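Purine nucleoside phosphorylase (Schistosoma mansoni, PDB 5TBS) catalyses the phosphorolysis of purine nucleosides, probably inosine and guanosine among them, releasing the free base and ribose 1-phosphate. Local coordinates at residues Glu191-Phe196 / Gly215-Gly220; Gly120-Lys125 / Asn246-Ala251; Ser35-Leu40 / Leu114-Ala119; Gln84-Met89 / Gly220-Pro225. All blocks are in the same frame, centred on the assembly; numbering follows the deposited sequence.

Contact 1: residues Glu191-Phe196 / Gly215-Gly220; sequences EGVYAF and GCDVVG. With ADE (adenine), chain B.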
loop_
_atom_site.group_PDB
_atom_site.type_symbol
_atom_site.label_atom_id
_atom_site.label_comp_id
_atom_site.label_asym_id
_atom_site.label_seq_id
_atom_site.Cartn_x
_atom_site.Cartn_y
_atom_site.Cartn_z
ATOM N N GLU A 191 2.226 -26.224 -8.996
ATOM C CA GLU A 191 1.142 -25.375 -8.503
ATOM C C GLU A 191 1.699 -24.445 -7.429
ATOM O O GLU A 191 2.707 -24.763 -6.783
ATOM C CB GLU A 191 0.011 -26.213 -7.945
ATOM C CG GLU A 191 0.405 -26.939 -6.680
ATOM C CD GLU A 191 -0.734 -27.767 -6.104
ATOM O OE1 GLU A 191 -1.782 -27.908 -6.786
ATOM O OE2 GLU A 191 -0.566 -28.275 -4.967
ATOM N N GLY A 192 1.089 -23.283 -7.246
ATOM C CA GLY A 192 1.692 -22.425 -6.224
ATOM C C GLY A 192 0.881 -21.195 -5.884
ATOM O O GLY A 192 -0.073 -20.846 -6.579
ATOM N N VAL A 193 1.337 -20.487 -4.828
ATOM C CA VAL A 193 0.724 -19.236 -4.347
ATOM C C VAL A 193 1.433 -18.031 -4.957
ATOM O O VAL A 193 2.659 -17.918 -4.837
ATOM C CB VAL A 193 0.801 -19.160 -2.807
ATOM C CG1 VAL A 193 0.310 -17.812 -2.316
ATOM C CG2 VAL A 193 0.027 -20.343 -2.151
ATOM N N TYR A 194 0.670 -17.098 -5.555
ATOM C CA TYR A 194 1.210 -15.941 -6.281
ATOM C C TYR A 194 1.203 -14.688 -5.390
ATOM O O TYR A 194 0.152 -14.318 -4.867
ATOM C CB TYR A 194 0.344 -15.703 -7.529
ATOM C CG TYR A 194 0.689 -14.548 -8.454
ATOM C CD1 TYR A 194 0.181 -13.258 -8.238
ATOM C CD2 TYR A 194 1.507 -14.764 -9.562
ATOM C CE1 TYR A 194 0.514 -12.188 -9.088
ATOM C CE2 TYR A 194 1.822 -13.725 -10.458
ATOM C CZ TYR A 194 1.329 -12.441 -10.206
ATOM O OH TYR A 194 1.643 -11.450 -11.101
ATOM N N ALA A 195 2.347 -14.019 -5.244
ATOM C CA ALA A 195 2.390 -12.715 -4.561
ATOM C C ALA A 195 2.296 -11.607 -5.602
ATOM O O ALA A 195 3.026 -11.630 -6.596
ATOM C CB ALA A 195 3.683 -12.531 -3.745
ATOM N N PHE A 196 1.376 -10.650 -5.391
ATOM C CA PHE A 196 1.250 -9.473 -6.254
ATOM C C PHE A 196 2.148 -8.359 -5.689
ATOM O O PHE A 196 1.860 -7.831 -4.605
ATOM C CB PHE A 196 -0.228 -9.057 -6.312
ATOM C CG PHE A 196 -0.543 -7.840 -7.177
ATOM C CD1 PHE A 196 0.335 -7.421 -8.208
ATOM C CD2 PHE A 196 -1.745 -7.130 -6.974
ATOM C CE1 PHE A 196 0.048 -6.328 -9.002
ATOM C CE2 PHE A 196 -2.043 -5.968 -7.773
ATOM C CZ PHE A 196 -1.153 -5.598 -8.799
ATOM N N GLY A 215 5.689 -17.741 2.679
ATOM C CA GLY A 215 5.002 -18.808 1.974
ATOM C C GLY A 215 4.577 -18.511 0.546
ATOM O O GLY A 215 3.638 -19.153 0.049
ATOM N N CYS A 216 5.226 -17.557 -0.136
ATOM C CA CYS A 216 4.928 -17.273 -1.542
ATOM C C CYS A 216 5.793 -18.151 -2.426
ATOM O O CYS A 216 6.968 -18.369 -2.135
ATOM C CB CYS A 216 5.189 -15.807 -1.869
ATOM S SG CYS A 216 4.240 -14.675 -0.790
ATOM N N ASP A 217 5.214 -18.651 -3.512
ATOM C CA ASP A 217 5.962 -19.508 -4.432
ATOM C C ASP A 217 6.442 -18.740 -5.654
ATOM O O ASP A 217 7.490 -19.067 -6.218
ATOM C CB ASP A 217 5.087 -20.689 -4.897
ATOM C CG ASP A 217 4.615 -21.583 -3.712
ATOM O OD1 ASP A 217 5.492 -22.175 -3.046
ATOM O OD2 ASP A 217 3.392 -21.707 -3.474
ATOM N N VAL A 218 5.681 -17.725 -6.066
ATOM C CA VAL A 218 5.935 -16.968 -7.292
ATOM C C VAL A 218 5.597 -15.505 -6.986
ATOM O O VAL A 218 4.752 -15.234 -6.137
ATOM C CB VAL A 218 5.059 -17.521 -8.439
ATOM C CG1 VAL A 218 5.239 -16.745 -9.653
ATOM C CG2 VAL A 218 5.419 -18.935 -8.722
ATOM N N VAL A 219 6.229 -14.557 -7.683
ATOM C CA VAL A 219 5.890 -13.136 -7.506
ATOM C C VAL A 219 5.780 -12.462 -8.880
ATOM O O VAL A 219 6.611 -12.686 -9.763
ATOM C CB VAL A 219 6.926 -12.405 -6.614
ATOM C CG1 VAL A 219 8.371 -12.506 -7.241
ATOM C CG2 VAL A 219 6.503 -10.892 -6.387
ATOM N N GLY A 220 4.767 -11.613 -9.064
ATOM C CA GLY A 220 4.688 -10.863 -10.312
ATOM C C GLY A 220 3.895 -9.573 -10.132
ATOM O O GLY A 220 3.437 -9.259 -9.024
HETATM N N9 ADE B . 7.704 -9.848 -12.362
HETATM C C8 ADE B . 8.132 -9.625 -11.091
HETATM N N7 ADE B . 9.285 -10.200 -10.820
HETATM C C5 ADE B . 9.643 -10.826 -12.000
HETATM C C6 ADE B . 10.780 -11.613 -12.372
HETATM N N6 ADE B . 11.809 -11.877 -11.546
HETATM N N1 ADE B . 10.819 -12.090 -13.637
HETATM C C2 ADE B . 9.794 -11.816 -14.473
HETATM N N3 ADE B . 8.674 -11.110 -14.236
HETATM C C4 ADE B . 8.670 -10.628 -12.967
#
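Asp217, just before strand 218-220, reaches Val193 of the parallel strand 189-196, in the beta-alpha-beta unit formed by strand 189-196, helix 205-213 and strand 218-220. Asp217 CB lies 3.7 Å from Val193 O. With CG beside its own backbone N (chi1 -60°), the carboxylate turns to the backbone of Gly192 and Val193: CG passes the CA of Gly192, and Asp217 OD2 takes Val193 N-H on its anti lone pair at 2.7 Å, almost straight at 170°. OD1 is held from outside by Asn123 ND2, so both oxygens are engaged and the carboxylate's rotation is fixed. Val193 O in turn accepts from two donors, Asp217 N and Val218 N. Further along, Ala195 N bonds to Val218 O, while Ala195 CB packs on Cys216 SG at 3.7 Å. Tyr194 OH, hydrogen-bonded to Ser222 N, packs 3.2 Å from Gly220 CA, where there is no side chain. Beyond it, Gly220 CA lies 3.7 Å from C8 of the adenine.

Contact 2: residues Gly120-Lys125 / Asn246-Ala251; sequences GGINRK and NSILDA. With ADE (adenine), chain B.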
loop_
_atom_site.group_PDB
_atom_site.type_symbol
_atom_site.label_atom_id
_atom_site.label_comp_id
_atom_site.label_asym_id
_atom_site.label_seq_id
_atom_site.Cartn_x
_atom_site.Cartn_y
_atom_site.Cartn_z
ATOM N N GLY A 120 8.553 -14.065 -11.300
ATOM C CA GLY A 120 9.784 -14.562 -10.684
ATOM C C GLY A 120 9.504 -15.762 -9.784
ATOM O O GLY A 120 8.482 -15.818 -9.118
ATOM N N GLY A 121 10.415 -16.735 -9.784
ATOM C CA GLY A 121 10.287 -17.891 -8.904
ATOM C C GLY A 121 10.878 -17.646 -7.520
ATOM O O GLY A 121 11.997 -17.139 -7.390
ATOM N N ILE A 122 10.118 -18.013 -6.482
ATOM C CA ILE A 122 10.580 -17.934 -5.086
ATOM C C ILE A 122 10.844 -19.326 -4.512
ATOM O O ILE A 122 11.901 -19.587 -3.934
ATOM C CB ILE A 122 9.557 -17.167 -4.220
ATOM C CG1 ILE A 122 9.273 -15.791 -4.830
ATOM C CG2 ILE A 122 10.026 -17.080 -2.745
ATOM C CD1 ILE A 122 10.487 -14.784 -4.639
ATOM N N ASN A 123 9.866 -20.222 -4.644
ATOM C CA ASN A 123 9.999 -21.613 -4.206
ATOM C C ASN A 123 11.216 -22.265 -4.837
ATOM O O ASN A 123 11.429 -22.170 -6.050
ATOM C CB ASN A 123 8.730 -22.385 -4.611
ATOM C CG ASN A 123 8.669 -23.795 -4.023
ATOM O OD1 ASN A 123 9.493 -24.636 -4.333
ATOM N ND2 ASN A 123 7.654 -24.055 -3.208
ATOM N N ARG A 124 12.017 -22.969 -4.021
ATOM C CA ARG A 124 13.271 -23.461 -4.578
ATOM C C ARG A 124 13.071 -24.555 -5.618
ATOM O O ARG A 124 14.023 -24.867 -6.331
ATOM C CB ARG A 124 14.183 -23.958 -3.448
ATOM C CG ARG A 124 14.548 -22.859 -2.462
ATOM C CD ARG A 124 15.664 -23.312 -1.534
ATOM N NE ARG A 124 16.286 -22.200 -0.818
ATOM C CZ ARG A 124 17.438 -21.638 -1.175
ATOM N NH1 ARG A 124 18.100 -22.077 -2.248
ATOM N NH2 ARG A 124 17.925 -20.635 -0.447
ATOM N N LYS A 125 11.869 -25.134 -5.735
ATOM C CA LYS A 125 11.636 -26.149 -6.767
ATOM C C LYS A 125 11.493 -25.565 -8.174
ATOM O O LYS A 125 11.575 -26.324 -9.140
ATOM C CB LYS A 125 10.386 -26.977 -6.434
ATOM C CG LYS A 125 10.557 -27.997 -5.296
ATOM C CD LYS A 125 11.735 -28.965 -5.532
ATOM C CE LYS A 125 12.991 -28.581 -4.713
ATOM N NZ LYS A 125 14.268 -29.099 -5.308
ATOM N N ASN A 246 14.803 -17.858 -10.996
ATOM C CA ASN A 246 14.573 -18.105 -9.572
ATOM C C ASN A 246 15.291 -17.007 -8.798
ATOM O O ASN A 246 16.524 -17.012 -8.704
ATOM C CB ASN A 246 15.044 -19.491 -9.123
ATOM C CG ASN A 246 14.622 -19.776 -7.689
ATOM O OD1 ASN A 246 15.084 -19.100 -6.779
ATOM N ND2 ASN A 246 13.668 -20.717 -7.488
ATOM N N SER A 247 14.516 -16.071 -8.228
ATOM C CA SER A 247 15.121 -14.885 -7.618
ATOM C C SER A 247 15.935 -15.220 -6.384
ATOM O O SER A 247 16.872 -14.482 -6.052
ATOM C CB SER A 247 14.027 -13.871 -7.244
ATOM O OG SER A 247 13.345 -13.528 -8.428
ATOM N N ILE A 248 15.585 -16.302 -5.670
ATOM C CA ILE A 248 16.349 -16.656 -4.477
ATOM C C ILE A 248 17.723 -17.184 -4.880
ATOM O O ILE A 248 18.767 -16.770 -4.350
ATOM C CB ILE A 248 15.569 -17.690 -3.633
ATOM C CG1 ILE A 248 14.242 -17.117 -3.116
ATOM C CG2 ILE A 248 16.423 -18.224 -2.471
ATOM C CD1 ILE A 248 14.395 -16.051 -2.015
ATOM N N LEU A 249 17.746 -18.097 -5.849
ATOM C CA LEU A 249 19.021 -18.597 -6.342
ATOM C C LEU A 249 19.851 -17.474 -6.957
ATOM O O LEU A 249 21.075 -17.444 -6.805
ATOM C CB LEU A 249 18.756 -19.718 -7.354
ATOM C CG LEU A 249 19.865 -20.618 -7.844
ATOM C CD1 LEU A 249 20.687 -21.139 -6.655
ATOM C CD2 LEU A 249 19.294 -21.773 -8.702
ATOM N N ASP A 250 19.210 -16.548 -7.673
ATOM C CA ASP A 250 19.975 -15.453 -8.271
ATOM C C ASP A 250 20.606 -14.565 -7.180
ATOM O O ASP A 250 21.766 -14.135 -7.299
ATOM C CB ASP A 250 19.077 -14.632 -9.210
ATOM C CG ASP A 250 18.757 -15.361 -10.571
ATOM O OD1 ASP A 250 19.392 -16.383 -10.903
ATOM O OD2 ASP A 250 17.873 -14.891 -11.305
ATOM N N ALA A 251 19.900 -14.366 -6.069
ATOM C CA ALA A 251 20.475 -13.567 -4.995
ATOM C C ALA A 251 21.684 -14.256 -4.381
ATOM O O ALA A 251 22.694 -13.604 -4.123
ATOM C CB ALA A 251 19.426 -13.250 -3.927
HETATM N N9 ADE B . 7.704 -9.848 -12.362
HETATM C C8 ADE B . 8.132 -9.625 -11.091
HETATM N N7 ADE B . 9.285 -10.200 -10.820
HETATM C C5 ADE B . 9.643 -10.826 -12.000
HETATM C C6 ADE B . 10.780 -11.613 -12.372
HETATM N N6 ADE B . 11.809 -11.877 -11.546
HETATM N N1 ADE B . 10.819 -12.090 -13.637
HETATM C C2 ADE B . 9.794 -11.816 -14.473
HETATM N N3 ADE B . 8.674 -11.110 -14.236
HETATM C C4 ADE B . 8.670 -10.628 -12.967
#
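Asn246 and Ile248 are set by their torsions to meet the turn after Gly121. In Asn246 CG stands anti to the backbone N (chi1 -172°), which carries the amide alongside the Gly121 carbonyl, with ND2 directed to Asn123 O and OD1 to the start of its own helix. In Ile248 chi1 of -63° brings CG1 against Ile122 O and sends CG2 toward the Arg124 guanidinium. The ND2 bond to Asn123 O is weak, and ND2 also donates to Leu126 O. Asn246 OD1 takes Leu249 N at 3.0 Å, nearly straight at 173°, and Ile248 N more weakly, so Asn246 is the N-cap of helix 247-253. Strands 112-121 and 236-246, parallel neighbours in the central sheet of the phosphorylase fold, end together here: Gly121 bridges Asn246, and Gly121 O accepts Ser247 N at 2.9 Å. Ile248 CG2 lies over one face of the guanidinium, near its rim, 3.5 Å from Arg124 NH2, and the two side chains cross at about a right angle. The same NH2 makes a salt bridge with Glu252. Ile122 CG2 adds an apolar touch on Ile248 CG1. At the pocket end Gly120 CA lies 3.5 Å from adenine N6, and Ser247 OG sits 3.8 Å from that amino group; the base itself is hydrogen-bonded to Asn245 OD1.

Contact 3: residues Ser35-Leu40 / Leu114-Ala119; sequences SGLGKL and LITNLA. With ADE (adenine), chain B.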
loop_
_atom_site.group_PDB
_atom_site.type_symbol
_atom_site.label_atom_id
_atom_site.label_comp_id
_atom_site.label_asym_id
_atom_site.label_seq_id
_atom_site.Cartn_x
_atom_site.Cartn_y
_atom_site.Cartn_z
ATOM N N SER A 35 3.231 -10.781 -22.015
ATOM C CA SER A 35 4.020 -10.178 -23.086
ATOM C C SER A 35 4.954 -11.211 -23.688
ATOM O O SER A 35 5.642 -11.948 -22.964
ATOM C CB SER A 35 4.826 -8.988 -22.558
ATOM O OG SER A 35 5.937 -9.432 -21.780
ATOM N N GLY A 36 4.984 -11.262 -25.020
ATOM C CA GLY A 36 5.681 -12.315 -25.737
ATOM C C GLY A 36 4.922 -13.625 -25.822
ATOM O O GLY A 36 5.387 -14.548 -26.516
ATOM N N LEU A 37 3.772 -13.735 -25.150
ATOM C CA LEU A 37 2.973 -14.962 -25.099
ATOM C C LEU A 37 1.664 -14.855 -25.886
ATOM O O LEU A 37 0.723 -15.597 -25.598
ATOM C CB LEU A 37 2.647 -15.334 -23.637
ATOM C CG LEU A 37 3.843 -15.420 -22.673
ATOM C CD1 LEU A 37 3.393 -15.825 -21.270
ATOM C CD2 LEU A 37 4.899 -16.400 -23.241
ATOM N N GLY A 38 1.568 -13.948 -26.855
ATOM C CA GLY A 38 0.313 -13.670 -27.525
ATOM C C GLY A 38 0.121 -14.304 -28.894
ATOM O O GLY A 38 -0.837 -13.947 -29.598
ATOM N N LYS A 39 0.966 -15.262 -29.281
ATOM C CA LYS A 39 0.895 -15.798 -30.632
ATOM C C LYS A 39 -0.471 -16.415 -30.925
ATOM O O LYS A 39 -0.942 -16.341 -32.063
ATOM C CB LYS A 39 2.017 -16.815 -30.844
ATOM C CG LYS A 39 2.158 -17.306 -32.278
ATOM C CD LYS A 39 3.453 -18.114 -32.475
ATOM C CE LYS A 39 4.371 -17.433 -33.478
ATOM N NZ LYS A 39 3.815 -17.473 -34.872
ATOM N N LEU A 40 -1.132 -16.995 -29.911
ATOM C CA LEU A 40 -2.438 -17.615 -30.126
ATOM C C LEU A 40 -3.425 -16.622 -30.728
ATOM O O LEU A 40 -4.273 -16.992 -31.552
ATOM C CB LEU A 40 -2.971 -18.174 -28.800
ATOM C CG LEU A 40 -4.304 -18.931 -28.889
ATOM C CD1 LEU A 40 -4.185 -20.074 -29.881
ATOM C CD2 LEU A 40 -4.774 -19.446 -27.551
ATOM N N LEU A 114 -9.148 -16.996 -19.129
ATOM C CA LEU A 114 -7.832 -17.634 -19.092
ATOM C C LEU A 114 -6.747 -16.568 -19.156
ATOM O O LEU A 114 -6.801 -15.688 -20.018
ATOM C CB LEU A 114 -7.661 -18.631 -20.252
ATOM C CG LEU A 114 -8.793 -19.634 -20.515
ATOM C CD1 LEU A 114 -8.555 -20.433 -21.792
ATOM C CD2 LEU A 114 -8.997 -20.589 -19.307
ATOM N N ILE A 115 -5.763 -16.640 -18.247
ATOM C CA ILE A 115 -4.764 -15.579 -18.084
ATOM C C ILE A 115 -3.365 -16.186 -18.001
ATOM O O ILE A 115 -3.145 -17.132 -17.231
ATOM C CB ILE A 115 -5.002 -14.765 -16.799
ATOM C CG1 ILE A 115 -6.438 -14.302 -16.669
ATOM C CG2 ILE A 115 -3.988 -13.595 -16.736
ATOM C CD1 ILE A 115 -6.692 -13.726 -15.287
ATOM N N THR A 116 -2.401 -15.618 -18.752
ATOM C CA THR A 116 -1.007 -16.000 -18.540
ATOM C C THR A 116 -0.162 -14.767 -18.217
ATOM O O THR A 116 -0.529 -13.626 -18.545
ATOM C CB THR A 116 -0.418 -16.728 -19.758
ATOM O OG1 THR A 116 -0.398 -15.821 -20.879
ATOM C CG2 THR A 116 -1.204 -18.015 -20.108
ATOM N N ASN A 117 0.961 -14.990 -17.528
ATOM C CA ASN A 117 1.883 -13.906 -17.180
ATOM C C ASN A 117 3.300 -14.474 -17.073
ATOM O O ASN A 117 3.499 -15.694 -17.038
ATOM C CB ASN A 117 1.493 -13.191 -15.843
ATOM C CG ASN A 117 1.490 -14.143 -14.616
ATOM O OD1 ASN A 117 2.505 -14.703 -14.254
ATOM N ND2 ASN A 117 0.338 -14.308 -13.976
ATOM N N LEU A 118 4.281 -13.556 -17.021
ATOM C CA LEU A 118 5.664 -13.831 -16.639
ATOM C C LEU A 118 5.866 -13.444 -15.170
ATOM O O LEU A 118 5.341 -12.425 -14.733
ATOM C CB LEU A 118 6.630 -13.006 -17.499
ATOM C CG LEU A 118 7.023 -13.384 -18.938
ATOM C CD1 LEU A 118 7.708 -14.730 -18.993
ATOM C CD2 LEU A 118 5.885 -13.326 -19.866
ATOM N N ALA A 119 6.665 -14.227 -14.426
ATOM C CA ALA A 119 6.796 -14.025 -12.980
ATOM C C ALA A 119 8.156 -14.521 -12.490
ATOM O O ALA A 119 8.859 -15.278 -13.183
ATOM C CB ALA A 119 5.645 -14.731 -12.219
HETATM N N9 ADE B . 7.704 -9.848 -12.362
HETATM C C8 ADE B . 8.132 -9.625 -11.091
HETATM N N7 ADE B . 9.285 -10.200 -10.820
HETATM C C5 ADE B . 9.643 -10.826 -12.000
HETATM C C6 ADE B . 10.780 -11.613 -12.372
HETATM N N6 ADE B . 11.809 -11.877 -11.546
HETATM N N1 ADE B . 10.819 -12.090 -13.637
HETATM C C2 ADE B . 9.794 -11.816 -14.473
HETATM N N3 ADE B . 8.674 -11.110 -14.236
HETATM C C4 ADE B . 8.670 -10.628 -12.967
HETATM O O HOH W 1 -0.909 -17.522 -23.680
#
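Leu37 faces Thr116 and Leu118 from a loop that keeps its backbone well off the strand, the CA atoms of Leu37 and Thr116 being 7.7 Å apart, so the joint is made by side chains, loop carbonyls and a water. The strand is 112-121 of the central sheet of this phosphorylase fold, and the loop follows its parallel neighbour, strand 29-32, leading into the short helix 39-42. Leu37 points its CB at the strand, and with CG beside the backbone N (chi1 -53°) its CD1 methyl comes down between two side chains on the same face. Leu37 CD1 meets Leu118 CD2 at 3.8 Å and Thr116 OG1 at the same distance; the Leu37 side chain runs obliquely to both. Leu118 CD2 also touches Ser35 O, 3.4 Å away, a methyl-to-oxygen packing contact at the exposed end of the patch. Leu273 of helix 259-283 and Leu242 of strand 236-246 also pack on Leu37. The hydroxyl of Thr116 has its main partner in Gly34 N, in the same loop just before Ser35. Past Leu118 the strand runs on into the base pocket: Leu118 O is 3.6 Å from N3 of the adenine, and Ala119 CA is close to the same nitrogen. Between loop and strand, a water donates to Leu37 O at 3.2 Å and makes a weak bond to Thr116 OG1.

Contact 4: residues Gln84-Met89 / Gly220-Pro225; sequences QGRLHM and GMSTVP. With ADE (adenine), chain B.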
loop_
_atom_site.group_PDB
_atom_site.type_symbol
_atom_site.label_atom_id
_atom_site.label_comp_id
_atom_site.label_asym_id
_atom_site.label_seq_id
_atom_site.Cartn_x
_atom_site.Cartn_y
_atom_site.Cartn_z
ATOM N N GLN A 84 -5.426 -7.794 -26.493
ATOM C CA GLN A 84 -4.105 -7.786 -27.111
ATOM C C GLN A 84 -3.430 -6.492 -26.670
ATOM O O GLN A 84 -3.693 -5.426 -27.231
ATOM C CB GLN A 84 -4.211 -7.880 -28.635
ATOM C CG GLN A 84 -2.902 -8.014 -29.394
ATOM C CD GLN A 84 -3.101 -8.048 -30.920
ATOM O OE1 GLN A 84 -3.791 -7.195 -31.497
ATOM N NE2 GLN A 84 -2.494 -9.027 -31.569
ATOM N N GLY A 85 -2.537 -6.599 -25.694
ATOM C CA GLY A 85 -1.860 -5.443 -25.123
ATOM C C GLY A 85 -2.480 -5.168 -23.762
ATOM O O GLY A 85 -3.485 -4.449 -23.620
ATOM N N ARG A 86 -1.910 -5.788 -22.746
ATOM C CA ARG A 86 -2.522 -5.787 -21.420
ATOM C C ARG A 86 -2.366 -4.434 -20.706
ATOM O O ARG A 86 -1.425 -3.679 -20.957
ATOM C CB ARG A 86 -1.878 -6.899 -20.603
ATOM C CG ARG A 86 -2.534 -7.265 -19.346
ATOM C CD ARG A 86 -1.633 -8.317 -18.784
ATOM N NE ARG A 86 -2.190 -9.083 -17.685
ATOM C CZ ARG A 86 -1.718 -10.283 -17.372
ATOM N NH1 ARG A 86 -0.712 -10.803 -18.095
ATOM N NH2 ARG A 86 -2.240 -10.954 -16.356
ATOM N N LEU A 87 -3.318 -4.123 -19.820
ATOM C CA LEU A 87 -3.251 -2.926 -18.990
ATOM C C LEU A 87 -2.685 -3.313 -17.629
ATOM O O LEU A 87 -3.300 -4.121 -16.944
ATOM C CB LEU A 87 -4.644 -2.334 -18.785
ATOM C CG LEU A 87 -5.498 -2.134 -20.022
ATOM C CD1 LEU A 87 -6.982 -2.066 -19.655
ATOM C CD2 LEU A 87 -5.046 -0.862 -20.725
ATOM N N HIS A 88 -1.555 -2.714 -17.216
ATOM C CA HIS A 88 -0.925 -3.033 -15.930
ATOM C C HIS A 88 -1.049 -1.851 -14.956
ATOM O O HIS A 88 -0.876 -0.701 -15.364
ATOM C CB HIS A 88 0.569 -3.336 -16.116
ATOM C CG HIS A 88 0.855 -4.566 -16.921
ATOM N ND1 HIS A 88 1.308 -4.508 -18.222
ATOM C CD2 HIS A 88 0.743 -5.875 -16.619
ATOM C CE1 HIS A 88 1.493 -5.734 -18.676
ATOM N NE2 HIS A 88 1.152 -6.584 -17.724
ATOM N N MET A 89 -1.276 -2.124 -13.652
ATOM C CA MET A 89 -1.459 -1.009 -12.710
ATOM C C MET A 89 -0.167 -0.203 -12.488
ATOM O O MET A 89 -0.247 0.970 -12.103
ATOM C CB MET A 89 -2.048 -1.525 -11.375
ATOM C CG MET A 89 -3.419 -2.224 -11.683
ATOM S SD MET A 89 -4.713 -2.290 -10.427
ATOM C CE MET A 89 -5.006 -0.518 -10.322
ATOM N N GLY A 220 4.767 -11.613 -9.064
ATOM C CA GLY A 220 4.688 -10.863 -10.312
ATOM C C GLY A 220 3.895 -9.573 -10.132
ATOM O O GLY A 220 3.437 -9.259 -9.024
ATOM N N MET A 221 3.684 -8.854 -11.266
ATOM C CA MET A 221 3.171 -7.475 -11.286
ATOM C C MET A 221 1.796 -7.351 -11.949
ATOM O O MET A 221 1.375 -6.221 -12.285
ATOM C CB MET A 221 4.167 -6.549 -12.015
ATOM C CG MET A 221 5.560 -6.494 -11.408
ATOM S SD MET A 221 6.678 -5.444 -12.392
ATOM C CE MET A 221 8.250 -6.020 -11.746
ATOM N N SER A 222 1.070 -8.462 -12.107
ATOM C CA SER A 222 -0.192 -8.403 -12.835
ATOM C C SER A 222 -1.157 -9.458 -12.284
ATOM O O SER A 222 -0.964 -9.993 -11.181
ATOM C CB SER A 222 0.066 -8.563 -14.346
ATOM O OG SER A 222 0.579 -9.852 -14.631
ATOM N N THR A 223 -2.258 -9.676 -13.027
ATOM C CA THR A 223 -3.155 -10.827 -12.901
ATOM C C THR A 223 -4.124 -10.746 -11.708
ATOM O O THR A 223 -5.334 -10.930 -11.883
ATOM C CB THR A 223 -2.328 -12.119 -12.852
ATOM O OG1 THR A 223 -1.586 -12.228 -14.065
ATOM C CG2 THR A 223 -3.251 -13.366 -12.775
ATOM N N VAL A 224 -3.636 -10.494 -10.488
ATOM C CA VAL A 224 -4.557 -10.400 -9.319
ATOM C C VAL A 224 -5.673 -9.375 -9.510
ATOM O O VAL A 224 -6.836 -9.691 -9.191
ATOM C CB VAL A 224 -3.749 -10.181 -8.030
ATOM C CG1 VAL A 224 -4.616 -9.764 -6.846
ATOM C CG2 VAL A 224 -2.974 -11.490 -7.674
ATOM N N PRO A 225 -5.437 -8.164 -10.040
ATOM C CA PRO A 225 -6.590 -7.258 -10.279
ATOM C C PRO A 225 -7.658 -7.843 -11.193
ATOM O O PRO A 225 -8.858 -7.781 -10.860
ATOM C CB PRO A 225 -5.932 -6.006 -10.908
ATOM C CG PRO A 225 -4.501 -5.990 -10.347
ATOM C CD PRO A 225 -4.148 -7.509 -10.363
HETATM N N9 ADE B . 7.704 -9.848 -12.362
HETATM C C8 ADE B . 8.132 -9.625 -11.091
HETATM N N7 ADE B . 9.285 -10.200 -10.820
HETATM C C5 ADE B . 9.643 -10.826 -12.000
HETATM C C6 ADE B . 10.780 -11.613 -12.372
HETATM N N6 ADE B . 11.809 -11.877 -11.546
HETATM N N1 ADE B . 10.819 -12.090 -13.637
HETATM C C2 ADE B . 9.794 -11.816 -14.473
HETATM N N3 ADE B . 8.674 -11.110 -14.236
HETATM C C4 ADE B . 8.670 -10.628 -12.967
HETATM O O HOH W 2 -1.404 -4.828 -12.830
#
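Arg86 puts its guanidinium against Ser222 and Thr223, joining the loop after strand 78-84 to the turn that leads from strand 218-220 into helix 224-232, in the core of the phosphorylase fold. Its chain is extended, with CG anti to the backbone N (chi1 -167°), and so spans the gap to that turn. Arg86 NH2 approaches Thr223 OG1 at 2.7 Å, close to the guanidinium plane, but the N-H points poorly (116°), so the bond is weak. Arg86 has stronger partners outside: NH1 donates to Thr116 O and NE pairs with Glu226, which together fix the group's rotation. Ser222 OG sits over one face of the guanidinium, offset toward the rim, without bonding to it. The two hydroxyls, Ser222 OG and Thr223 OG1, are hydrogen-bonded to each other at 3.3 Å, and Asn117 ND2 is a further partner of Thr223 OG1. His88, in the same loop as Arg86, also touches Ser222: Ser222 CB meets the edge of its ring, 3.6 Å from His88 CD2 and in the ring plane. Met89 bends at its last torsion and slides past Pro225 in the reverse direction, Met89 SD to Pro225 CG 3.7 Å, while Leu145 of the third subunit packs on Met89. A water bridges the backbones, accepting from Met89 N and donating to Met221 O. Met221 turns its own side chain to the pocket, where its CE lies 3.7 Å from adenine C8.

All four contacts touch the adenine and involve strands of the central sheet. Strand 112-121 supplies contacts 2 and 3, and its antiparallel neighbour 218-220 belongs to contact 1. Contact 4 shares Gly220 with contact 1 and continues into helix 224-232. Centres of contacts 3 and 4 are about 10 Å apart, those of 1 and 2 about 11 Å, while contacts 2 and 4 lie about 22 Å apart. Along the chain contact 3 closes before contacts 1 and 2 open; contact 1 is nested inside the loops closed by 2 and by 4, and contact 4 crosses both 2 and 3. Residues 118-120, 219-221 and 247 thus meet round one base.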